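Long-range contacts in concanavalin B (PDB 6CAF), which may act as a carbohydrate-binding protein of jack bean seeds, being a chitinase-like member of glycosyl hydrolase family 18: residues 184-189 with 207-212; 151-156 with 166-171; 56-61 with 104-109. One frame throughout, in Å; residues are numbered along the deposited sequence.

From the N terminus, contact 3 comes first: it pairs strands 55-64 and 103-109 and closes a loop of 42 residues that contains helix 91-99. Contact 2 follows, folding helix 164-178 back onto strand 150-154 across only nine residues. That helix leads into strand 183-186, where contact 1 opens, and 17 residues later strand 208-212 closes it. The three loops run in series, with neither nesting nor crossing. Side by side, their strands belong to one curved parallel sheet: His152 of contact 2 bonds through its backbone to Leu106 and Leu108 of contact 3, and Phe153 does so to Ser185 of contact 1. Contacts 1 and 3 meet directly where Phe210 packs against Phe57.

Contact 1: residues 184-189 with 207-212; sequences LSAAPG and DYIFVR
Arg212 grips Ala187 O side-on with two nitrogens, NE at 2.8 Å and NH2 at 3.2 Å from that oxygen. The oxygen lies close to the guanidinium plane, whereas NE reaches it from well above the carbonyl plane. A bend at chi3 (-83°) turns the guanidinium toward the 187-189 loop that follows strand 183-186, and Gly189 CA lies over one face of the guanidinium, toward its rim. The backbone of the same arginine is fixed too, Arg212 N donating to Pro188 O over 2.9 Å. At the far end Asp207 OD2 takes the Leu184 N-H on its anti lone pair (2.9 Å), while Asp207 N returns a bond to Leu184 O. Between these ends Ala186 bonds through N to Tyr208 O and through O to Phe210 N, the latter at 2.8 Å and almost straight (171°). These are neighbouring parallel strands of the TIM barrel, joined by a beta-alpha-beta connection through the short helix 198-202. On one face Ser185 CB meets the edge of the Phe210 ring at CE1, 3.8 Å away; Ser185 OG is hydrogen-bonded to His152 ND1. On the helix-facing side, Pro188 CG rests 3.7 Å from Ile209 CG2, the two side chains crossing at about a right angle, and Trp236 of helix 227-239 covers Pro188 and Val211.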
# COMPACT_ATOMS: atom_id res chain seq x y z
N LEU A 184 6.81 -3.40 -6.71
CA LEU A 184 6.57 -1.98 -6.72
C LEU A 184 5.07 -1.75 -6.78
O LEU A 184 4.37 -2.33 -7.63
CB LEU A 184 7.27 -1.34 -7.90
CG LEU A 184 8.79 -1.40 -7.78
CD1 LEU A 184 9.48 -1.21 -9.10
CD2 LEU A 184 9.29 -0.42 -6.75
N SER A 185 4.54 -0.92 -5.89
CA SER A 185 3.09 -0.68 -5.87
C SER A 185 2.79 0.78 -5.63
O SER A 185 3.67 1.54 -5.22
CB SER A 185 2.43 -1.55 -4.83
OG SER A 185 2.89 -1.28 -3.55
N ALA A 186 1.54 1.14 -5.88
CA ALA A 186 1.08 2.52 -5.72
C ALA A 186 -0.29 2.56 -5.11
O ALA A 186 -1.07 1.61 -5.26
CB ALA A 186 1.05 3.22 -7.05
N ALA A 187 -0.61 3.69 -4.49
CA ALA A 187 -1.96 3.94 -3.94
C ALA A 187 -2.47 5.29 -4.43
O ALA A 187 -2.48 6.28 -3.69
CB ALA A 187 -1.97 3.89 -2.43
N PRO A 188 -2.91 5.36 -5.69
CA PRO A 188 -3.53 6.59 -6.18
C PRO A 188 -4.91 6.82 -5.58
O PRO A 188 -5.54 5.89 -5.07
CB PRO A 188 -3.63 6.34 -7.69
CG PRO A 188 -3.86 4.86 -7.76
CD PRO A 188 -2.97 4.28 -6.68
N GLY A 189 -5.39 8.04 -5.72
CA GLY A 189 -6.79 8.33 -5.44
C GLY A 189 -7.71 7.70 -6.48
O GLY A 189 -7.26 7.22 -7.49
N ASP A 207 3.79 -3.24 -10.13
CA ASP A 207 3.18 -4.55 -10.02
C ASP A 207 1.72 -4.51 -9.58
O ASP A 207 0.90 -5.30 -10.05
CB ASP A 207 3.98 -5.44 -9.07
CG ASP A 207 5.40 -5.67 -9.55
OD1 ASP A 207 5.52 -6.54 -10.45
OD2 ASP A 207 6.31 -5.01 -9.03
N TYR A 208 1.43 -3.61 -8.63
CA TYR A 208 0.11 -3.56 -8.03
C TYR A 208 -0.32 -2.11 -7.90
O TYR A 208 0.50 -1.24 -7.55
CB TYR A 208 0.12 -4.13 -6.62
CG TYR A 208 0.53 -5.55 -6.45
CD1 TYR A 208 0.10 -6.53 -7.31
CD2 TYR A 208 1.26 -5.92 -5.33
CE1 TYR A 208 0.45 -7.87 -7.09
CE2 TYR A 208 1.57 -7.24 -5.06
CZ TYR A 208 1.20 -8.22 -5.97
OH TYR A 208 1.54 -9.53 -5.67
N ILE A 209 -1.62 -1.88 -8.11
CA ILE A 209 -2.21 -0.57 -7.89
C ILE A 209 -3.35 -0.74 -6.89
O ILE A 209 -4.28 -1.52 -7.12
CB ILE A 209 -2.78 0.01 -9.21
CG1 ILE A 209 -1.71 0.06 -10.30
CG2 ILE A 209 -3.41 1.35 -8.97
CD1 ILE A 209 -0.61 1.03 -10.04
N PHE A 210 -3.25 -0.01 -5.79
CA PHE A 210 -4.22 -0.01 -4.71
C PHE A 210 -5.01 1.30 -4.78
O PHE A 210 -4.55 2.33 -4.31
CB PHE A 210 -3.48 -0.12 -3.37
CG PHE A 210 -2.76 -1.42 -3.17
CD1 PHE A 210 -1.48 -1.61 -3.63
CD2 PHE A 210 -3.39 -2.48 -2.53
CE1 PHE A 210 -0.83 -2.81 -3.43
CE2 PHE A 210 -2.74 -3.68 -2.34
CZ PHE A 210 -1.47 -3.86 -2.82
N VAL A 211 -6.17 1.26 -5.42
CA VAL A 211 -6.90 2.49 -5.68
C VAL A 211 -7.68 2.87 -4.43
O VAL A 211 -8.45 2.07 -3.90
CB VAL A 211 -7.84 2.29 -6.85
CG1 VAL A 211 -8.63 3.57 -7.12
CG2 VAL A 211 -7.09 1.89 -8.11
N ARG A 212 -7.50 4.11 -3.98
CA ARG A 212 -8.12 4.57 -2.75
C ARG A 212 -9.54 5.06 -2.99
O ARG A 212 -9.77 6.22 -3.36
CB ARG A 212 -7.27 5.66 -2.10
CG ARG A 212 -5.92 5.15 -1.65
CD ARG A 212 -5.11 6.19 -0.91
NE ARG A 212 -4.41 7.05 -1.81
CZ ARG A 212 -4.73 8.31 -2.09
NH1 ARG A 212 -5.74 8.89 -1.51
NH2 ARG A 212 -4.00 8.96 -2.96

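Contact 2: residues 151-156 with 166-171; sequences IHFDIQ and NLLEEL
Phe153 has CG anti to its own carbonyl carbon (chi1 -77°), which aims the ring out of strand 150-154 at helix 164-178, where Leu167, Leu168 and Leu171 receive it. Leu167 extends its CG anti to the backbone N (chi1 179°) and so brings CG to 3.8 Å from Phe153 CZ, approaching the ring obliquely. Leu168 meets the ring rim with its backbone: its N lies near the ring plane, 3.8 Å from Phe153 CZ, and its CB is close behind. One turn later Leu171 comes from the opposite direction and sets CD1 at the ring edge, 3.9 Å from Phe153 CE1. The same methyl reaches back to Ile151 CG2 at 4.2 Å, so Leu171 touches both strand residues that point at the helix. No hydrogen bond joins the two segments; the fit is apolar and buried, and Phe206 adds an edge-to-face ring to Phe153. Cutting Phe153 back to an alanine would probably open a gap between strand and helix, leaving Leu167 and Leu171 without the ring they close on. Beyond Phe153, Gln156 NE2 donates to Asp154 OD1 over 3.0 Å, almost straight, meeting it from above the carboxylate plane. Helix and strand segments run antiparallel (172°), half of a TIM-barrel beta-alpha-beta unit, and the strand and the loop after it hold a changed form of the family 18 motif DxxDxDxE, with His152 and Gln156 probably at the places of its second aspartate and of the glutamate catalytic in active relatives.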
# COMPACT_ATOMS: atom_id res chain seq x y z
N ILE A 151 8.26 -1.83 -2.35
CA ILE A 151 8.15 -0.42 -2.03
C ILE A 151 6.79 0.02 -2.55
O ILE A 151 6.45 -0.21 -3.73
CB ILE A 151 9.25 0.44 -2.70
CG1 ILE A 151 10.64 -0.03 -2.27
CG2 ILE A 151 9.04 1.91 -2.41
CD1 ILE A 151 11.00 0.10 -0.82
N HIS A 152 6.02 0.68 -1.66
CA HIS A 152 4.67 1.13 -1.94
C HIS A 152 4.62 2.66 -1.99
O HIS A 152 5.02 3.34 -1.05
CB HIS A 152 3.76 0.60 -0.86
CG HIS A 152 2.34 0.98 -0.98
ND1 HIS A 152 1.58 0.68 -2.07
CD2 HIS A 152 1.51 1.54 -0.08
CE1 HIS A 152 0.33 1.05 -1.85
NE2 HIS A 152 0.27 1.56 -0.64
N PHE A 153 4.16 3.18 -3.12
CA PHE A 153 4.12 4.62 -3.38
C PHE A 153 2.76 5.17 -2.94
O PHE A 153 1.82 5.27 -3.74
CB PHE A 153 4.31 4.89 -4.87
CG PHE A 153 5.72 4.79 -5.39
CD1 PHE A 153 6.49 3.67 -5.21
CD2 PHE A 153 6.22 5.83 -6.16
CE1 PHE A 153 7.75 3.60 -5.75
CE2 PHE A 153 7.45 5.74 -6.75
CZ PHE A 153 8.23 4.64 -6.53
N ASP A 154 2.65 5.59 -1.68
CA ASP A 154 1.39 6.15 -1.18
C ASP A 154 1.48 7.68 -1.27
O ASP A 154 1.53 8.41 -0.26
CB ASP A 154 1.07 5.66 0.24
CG ASP A 154 -0.36 5.83 0.62
OD1 ASP A 154 -1.12 6.54 -0.07
OD2 ASP A 154 -0.74 5.29 1.69
N ILE A 155 1.55 8.15 -2.50
CA ILE A 155 1.89 9.53 -2.75
C ILE A 155 0.61 10.34 -2.81
O ILE A 155 0.02 10.55 -3.87
CB ILE A 155 2.74 9.66 -4.03
CG1 ILE A 155 3.97 8.71 -3.99
CG2 ILE A 155 3.15 11.10 -4.27
CD1 ILE A 155 4.81 8.82 -2.75
N GLN A 156 0.15 10.76 -1.64
CA GLN A 156 -1.14 11.38 -1.54
C GLN A 156 -1.09 12.85 -1.21
O GLN A 156 -2.05 13.58 -1.47
CB GLN A 156 -2.08 10.59 -0.62
CG GLN A 156 -1.60 10.07 0.64
CD GLN A 156 -2.70 9.58 1.52
OE1 GLN A 156 -3.38 10.36 2.15
NE2 GLN A 156 -2.90 8.27 1.53
N ASN A 166 10.28 9.16 -12.12
CA ASN A 166 11.70 8.89 -12.10
C ASN A 166 12.09 7.95 -10.95
O ASN A 166 12.90 7.05 -11.14
CB ASN A 166 12.49 10.21 -12.03
CG ASN A 166 12.39 10.99 -13.31
OD1 ASN A 166 12.38 10.40 -14.40
ND2 ASN A 166 12.30 12.33 -13.21
N LEU A 167 11.50 8.15 -9.78
CA LEU A 167 11.81 7.26 -8.65
C LEU A 167 11.44 5.83 -9.00
O LEU A 167 12.19 4.87 -8.74
CB LEU A 167 11.09 7.75 -7.41
CG LEU A 167 11.31 6.89 -6.16
CD1 LEU A 167 12.76 6.75 -5.77
CD2 LEU A 167 10.49 7.43 -4.99
N LEU A 168 10.23 5.66 -9.54
CA LEU A 168 9.78 4.35 -9.94
C LEU A 168 10.71 3.75 -11.01
O LEU A 168 11.09 2.57 -10.90
CB LEU A 168 8.35 4.45 -10.47
CG LEU A 168 7.78 3.16 -11.01
CD1 LEU A 168 7.77 2.05 -9.97
CD2 LEU A 168 6.39 3.43 -11.57
N GLU A 169 11.07 4.54 -12.02
CA GLU A 169 11.97 4.09 -13.07
C GLU A 169 13.29 3.61 -12.49
O GLU A 169 13.84 2.57 -12.90
CB GLU A 169 12.22 5.24 -14.02
CG GLU A 169 13.25 4.93 -15.10
CD GLU A 169 12.81 3.87 -16.07
OE1 GLU A 169 11.60 3.79 -16.30
OE2 GLU A 169 13.67 3.13 -16.59
N GLU A 170 13.84 4.38 -11.56
CA GLU A 170 15.12 4.02 -11.00
C GLU A 170 15.05 2.74 -10.17
O GLU A 170 15.95 1.90 -10.22
CB GLU A 170 15.73 5.18 -10.21
CG GLU A 170 16.02 6.42 -11.04
CD GLU A 170 17.00 6.32 -12.19
OE1 GLU A 170 17.65 5.28 -12.37
OE2 GLU A 170 17.11 7.34 -12.92
N LEU A 171 13.97 2.59 -9.40
CA LEU A 171 13.79 1.35 -8.66
C LEU A 171 13.62 0.16 -9.61
O LEU A 171 14.17 -0.92 -9.37
CB LEU A 171 12.60 1.45 -7.70
CG LEU A 171 12.86 2.23 -6.45
CD1 LEU A 171 11.54 2.60 -5.77
CD2 LEU A 171 13.73 1.46 -5.48

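Contact 3: residues 56-61 with 104-109; sequences VFISFL and VFLALG
Val104 opens the pairing with strand 55-64 by pressing CG1 against Ile58 CD1 at 3.5 Å, tighter than usual for two methyl carbons. Phe105 bonds to both neighbours of Phe57, N to Val56 O and O to Ile58 N, in the regular parallel manner. Its ring is part of a T-shaped pair: the edge of Phe57 is turned toward the face of Phe105, with centroids 5.8 Å apart and planes at 89°. Bridged partners on one face of the sheet, both with CG beside the backbone N, they lie side by side and point the same way, and Phe57 CD1 comes to 3.8 Å from Phe105 CB. Phe57 itself stacks on His152 of the next strand but one. Leu106 turns to the other face, its CD2 4.2 Å from Leu61 CB. Ala107 donates from N to Ile58 O at 2.8 Å and accepts at O from Leu61 N instead of Phe60 N, so the strand takes up an extra residue here; a cis peptide bond precedes Phe60, and family 18 relatives such as hevamine have non-proline cis peptides too. The small CB of Ala107 fits 3.6 Å from Phe60 CD1. Leu108 lies side by side with Leu61, their CD2 methyls 3.9 Å apart. Gly109 N closes the row with a bond to Leu61 O (2.9 Å), and its backbone angles, phi 96° and psi -119°, call for glycine. All the hydrogen bonds across the contact are between backbones: these five set the register, and the side chains add mainly apolar and aromatic packing, with no charged group taking part.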
# COMPACT_ATOMS: atom_id res chain seq x y z
N VAL A 56 1.65 -6.51 4.23
CA VAL A 56 1.63 -5.47 5.24
C VAL A 56 2.52 -4.33 4.74
O VAL A 56 3.68 -4.54 4.39
CB VAL A 56 2.13 -5.99 6.60
CG1 VAL A 56 2.18 -4.88 7.62
CG2 VAL A 56 1.24 -7.11 7.08
N PHE A 57 1.96 -3.13 4.74
CA PHE A 57 2.69 -1.92 4.41
C PHE A 57 3.19 -1.27 5.70
O PHE A 57 2.38 -0.79 6.50
CB PHE A 57 1.80 -0.88 3.72
CG PHE A 57 1.11 -1.34 2.48
CD1 PHE A 57 1.81 -1.74 1.36
CD2 PHE A 57 -0.27 -1.30 2.40
CE1 PHE A 57 1.14 -2.08 0.21
CE2 PHE A 57 -0.93 -1.62 1.24
CZ PHE A 57 -0.23 -2.04 0.14
N ILE A 58 4.51 -1.24 5.92
CA ILE A 58 5.08 -0.48 7.03
C ILE A 58 5.04 0.99 6.65
O ILE A 58 5.64 1.40 5.64
CB ILE A 58 6.51 -0.93 7.36
CG1 ILE A 58 6.50 -2.40 7.82
CG2 ILE A 58 7.12 -0.03 8.39
CD1 ILE A 58 7.85 -2.98 8.10
N SER A 59 4.30 1.76 7.45
CA SER A 59 3.81 3.07 7.03
C SER A 59 4.16 4.15 8.05
O SER A 59 3.69 4.05 9.18
CB SER A 59 2.30 2.97 6.87
OG SER A 59 1.96 1.93 5.94
N PHE A 60 4.95 5.16 7.73
CA PHE A 60 5.44 5.55 6.42
C PHE A 60 6.85 6.12 6.53
O PHE A 60 7.19 6.74 7.54
CB PHE A 60 4.60 6.69 5.83
CG PHE A 60 3.17 6.31 5.54
CD1 PHE A 60 2.83 5.71 4.34
CD2 PHE A 60 2.18 6.54 6.46
CE1 PHE A 60 1.54 5.37 4.06
CE2 PHE A 60 0.87 6.21 6.18
CZ PHE A 60 0.56 5.61 4.98
N LEU A 61 7.62 5.98 5.45
CA LEU A 61 8.81 6.82 5.23
C LEU A 61 8.29 8.11 4.61
O LEU A 61 7.89 8.14 3.45
CB LEU A 61 9.80 6.13 4.32
CG LEU A 61 11.17 6.80 4.27
CD1 LEU A 61 12.00 6.42 5.48
CD2 LEU A 61 11.88 6.45 2.99
N VAL A 104 6.13 -7.97 3.20
CA VAL A 104 6.24 -6.76 3.98
C VAL A 104 6.85 -5.70 3.07
O VAL A 104 7.96 -5.85 2.55
CB VAL A 104 7.11 -6.99 5.22
CG1 VAL A 104 7.25 -5.73 6.04
CG2 VAL A 104 6.58 -8.13 6.07
N PHE A 105 6.10 -4.63 2.88
CA PHE A 105 6.53 -3.52 2.04
C PHE A 105 6.88 -2.33 2.93
O PHE A 105 6.33 -2.20 4.03
CB PHE A 105 5.39 -3.07 1.13
CG PHE A 105 5.09 -3.90 -0.08
CD1 PHE A 105 4.92 -5.23 -0.06
CD2 PHE A 105 4.93 -3.28 -1.29
CE1 PHE A 105 4.58 -5.94 -1.19
CE2 PHE A 105 4.60 -3.98 -2.42
CZ PHE A 105 4.38 -5.32 -2.36
N LEU A 106 7.74 -1.45 2.42
CA LEU A 106 7.86 -0.11 2.98
C LEU A 106 6.99 0.85 2.18
O LEU A 106 7.13 0.92 0.96
CB LEU A 106 9.31 0.38 2.95
CG LEU A 106 9.53 1.76 3.54
CD1 LEU A 106 9.27 1.80 5.03
CD2 LEU A 106 10.93 2.24 3.22
N ALA A 107 6.12 1.57 2.87
CA ALA A 107 5.30 2.58 2.21
C ALA A 107 5.95 3.96 2.32
O ALA A 107 6.29 4.43 3.41
CB ALA A 107 3.91 2.62 2.81
N LEU A 108 6.09 4.60 1.16
CA LEU A 108 6.52 5.97 1.06
C LEU A 108 5.33 6.89 1.11
O LEU A 108 4.31 6.61 0.48
CB LEU A 108 7.22 6.21 -0.29
CG LEU A 108 8.29 5.22 -0.72
CD1 LEU A 108 8.86 5.61 -2.06
CD2 LEU A 108 9.39 5.15 0.32
N GLY A 109 5.50 8.02 1.79
CA GLY A 109 4.53 9.10 1.68
C GLY A 109 3.51 9.07 2.81
O GLY A 109 3.87 9.18 3.98